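Local coordinates for protein dextranase (Pseudarthrobacter oxydans, PDB 6NZS) that hydrolyses internal alpha-1,6-glucosidic linkages of dextran as an endo-acting glycoside hydrolase of family 49, at residues Ile135-Pro138 / Gly143-Phe146. Residues are numbered along the deposited sequence; the frame is centred on the assembly and turned at random.
Sequences IKVP and GYRF
A chi1 of -177° turns CG1 of Val137 away from its own backbone N and toward Tyr144, leaving CG2 for Phe146, and the two methyl groups are thus divided between the rings, one to each: CG1 lies 4.0 Å from CD1 of Tyr144, and CG2 lies 3.7 Å from CZ of Phe146. The two rings leave the same side of their strand by different rotations about chi1. The phenylalanine reaches the valine from the opposite direction, whereas the tyrosine slides past it and continues to Pro138. There the carbonyl oxygen of Pro138 sits at the ring edge, near the ring plane, 3.2 Å from CE1 of Tyr144. The proline ring crosses the phenol side chain roughly at right angles, its CG 3.8 Å from the tyrosine OH. No hydrogen bond links the two segments; the contact combines apolar packing with this oxygen at the ring edge. Tyr92 hydrogen-bonds to the same Pro138 oxygen, and Phe123 meets both aromatic rings edge-to-face. The packing is consistent with the interior of a beta-sandwich, as in Ig-like domains: strand 132-137 pairs with strand 96-102, and strand 144-150, reached through a short loop, pairs with strand 176-192.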
ATOM      1  N   ILE A 135      23.590   7.472   3.168  1.00 11.28           N
ATOM      2  CA  ILE A 135      22.412   8.245   3.558  1.00 11.02           C
ATOM      3  C   ILE A 135      22.312   8.237   5.077  1.00 11.21           C
ATOM      4  O   ILE A 135      22.334   7.166   5.697  1.00 12.25           O
ATOM      5  CB  ILE A 135      21.131   7.636   2.958  1.00 11.35           C
ATOM      6  CG1 ILE A 135      21.239   7.565   1.439  1.00 13.75           C
ATOM      7  CG2 ILE A 135      19.897   8.429   3.380  1.00 12.45           C
ATOM      8  CD1 ILE A 135      20.262   6.576   0.831  1.00 13.32           C
ATOM      9  N   LYS A 136      22.167   9.417   5.678  1.00 11.85           N
ATOM     10  CA  LYS A 136      22.008   9.504   7.129  1.00 11.09           C
ATOM     11  C   LYS A 136      20.522   9.453   7.453  1.00 10.76           C
ATOM     12  O   LYS A 136      19.770  10.363   7.092  1.00 12.69           O
ATOM     13  CB  LYS A 136      22.634  10.774   7.687  1.00 13.12           C
ATOM     14  CG  LYS A 136      22.606  10.791   9.211  1.00 15.76           C
ATOM     15  CD  LYS A 136      23.196  12.080   9.746  1.00 23.53           C
ATOM     16  CE  LYS A 136      24.548  11.838  10.376  1.00 32.08           C
ATOM     17  NZ  LYS A 136      24.581  12.427  11.737  1.00 36.00           N
ATOM     18  N   VAL A 137      20.097   8.388   8.125  1.00 10.94           N
ATOM     19  CA  VAL A 137      18.702   8.225   8.527  1.00  9.97           C
ATOM     20  C   VAL A 137      18.613   8.560  10.015  1.00 10.37           C
ATOM     21  O   VAL A 137      19.165   7.814  10.840  1.00 11.35           O
ATOM     22  CB  VAL A 137      18.187   6.807   8.243  1.00 10.58           C
ATOM     23  CG1 VAL A 137      16.719   6.703   8.614  1.00 12.00           C
ATOM     24  CG2 VAL A 137      18.386   6.447   6.762  1.00 12.23           C
ATOM     25  N   PRO A 138      17.979   9.658  10.396  1.00  9.92           N
ATOM     26  CA  PRO A 138      17.850   9.966  11.819  1.00 11.00           C
ATOM     27  C   PRO A 138      16.896   8.988  12.475  1.00 11.33           C
ATOM     28  O   PRO A 138      15.969   8.463  11.844  1.00 10.71           O
ATOM     29  CB  PRO A 138      17.270  11.384  11.822  1.00 12.90           C
ATOM     30  CG  PRO A 138      16.528  11.492  10.535  1.00 16.06           C
ATOM     31  CD  PRO A 138      17.233  10.606   9.548  1.00 12.38           C
ATOM     32  N   GLY A 143      10.281   5.389  12.944  1.00 11.74           N
ATOM     33  CA  GLY A 143      11.105   4.914  11.851  1.00 11.62           C
ATOM     34  C   GLY A 143      10.792   5.690  10.575  1.00 10.55           C
ATOM     35  O   GLY A 143      10.033   6.665  10.561  1.00 11.25           O
ATOM     36  N   TYR A 144      11.420   5.238   9.488  1.00 10.37           N
ATOM     37  CA  TYR A 144      11.209   5.822   8.171  1.00  9.95           C
ATOM     38  C   TYR A 144      11.126   4.707   7.144  1.00 10.23           C
ATOM     39  O   TYR A 144      11.926   3.771   7.177  1.00 10.15           O
ATOM     40  CB  TYR A 144      12.394   6.719   7.783  1.00 10.85           C
ATOM     41  CG  TYR A 144      12.470   8.036   8.509  1.00  9.65           C
ATOM     42  CD1 TYR A 144      13.164   8.152   9.715  1.00 10.98           C
ATOM     43  CD2 TYR A 144      11.850   9.175   7.998  1.00 11.72           C
ATOM     44  CE1 TYR A 144      13.238   9.363  10.384  1.00 11.72           C
ATOM     45  CE2 TYR A 144      11.923  10.397   8.675  1.00 15.99           C
ATOM     46  CZ  TYR A 144      12.618  10.476   9.867  1.00 15.02           C
ATOM     47  OH  TYR A 144      12.706  11.673  10.559  1.00 19.02           O
ATOM     48  N   ARG A 145      10.160   4.813   6.234  1.00  8.23           N
ATOM     49  CA  ARG A 145      10.052   3.922   5.080  1.00  7.52           C
ATOM     50  C   ARG A 145      10.149   4.790   3.834  1.00  8.78           C
ATOM     51  O   ARG A 145       9.347   5.716   3.660  1.00  9.71           O
ATOM     52  CB  ARG A 145       8.715   3.171   5.120  1.00  8.98           C
ATOM     53  CG  ARG A 145       8.614   2.143   6.274  1.00  9.80           C
ATOM     54  CD  ARG A 145       7.277   2.207   7.028  1.00 11.10           C
ATOM     55  NE  ARG A 145       7.072   3.503   7.684  1.00 10.99           N
ATOM     56  CZ  ARG A 145       7.639   3.876   8.826  1.00 12.17           C
ATOM     57  NH1 ARG A 145       8.464   3.061   9.473  1.00 14.78           N
ATOM     58  NH2 ARG A 145       7.387   5.081   9.323  1.00 12.58           N
ATOM     59  N   PHE A 146      11.140   4.524   2.983  1.00  7.38           N
ATOM     60  CA  PHE A 146      11.413   5.445   1.886  1.00  8.89           C
ATOM     61  C   PHE A 146      12.054   4.717   0.717  1.00  8.07           C
ATOM     62  O   PHE A 146      12.559   3.597   0.851  1.00  9.33           O
ATOM     63  CB  PHE A 146      12.283   6.634   2.347  1.00  9.10           C
ATOM     64  CG  PHE A 146      13.631   6.245   2.906  1.00  9.69           C
ATOM     65  CD1 PHE A 146      13.760   5.827   4.220  1.00 10.42           C
ATOM     66  CD2 PHE A 146      14.771   6.329   2.112  1.00 10.19           C
ATOM     67  CE1 PHE A 146      15.001   5.484   4.725  1.00 10.46           C
ATOM     68  CE2 PHE A 146      16.012   5.991   2.599  1.00 10.67           C
ATOM     69  CZ  PHE A 146      16.132   5.577   3.915  1.00  9.67           C
TER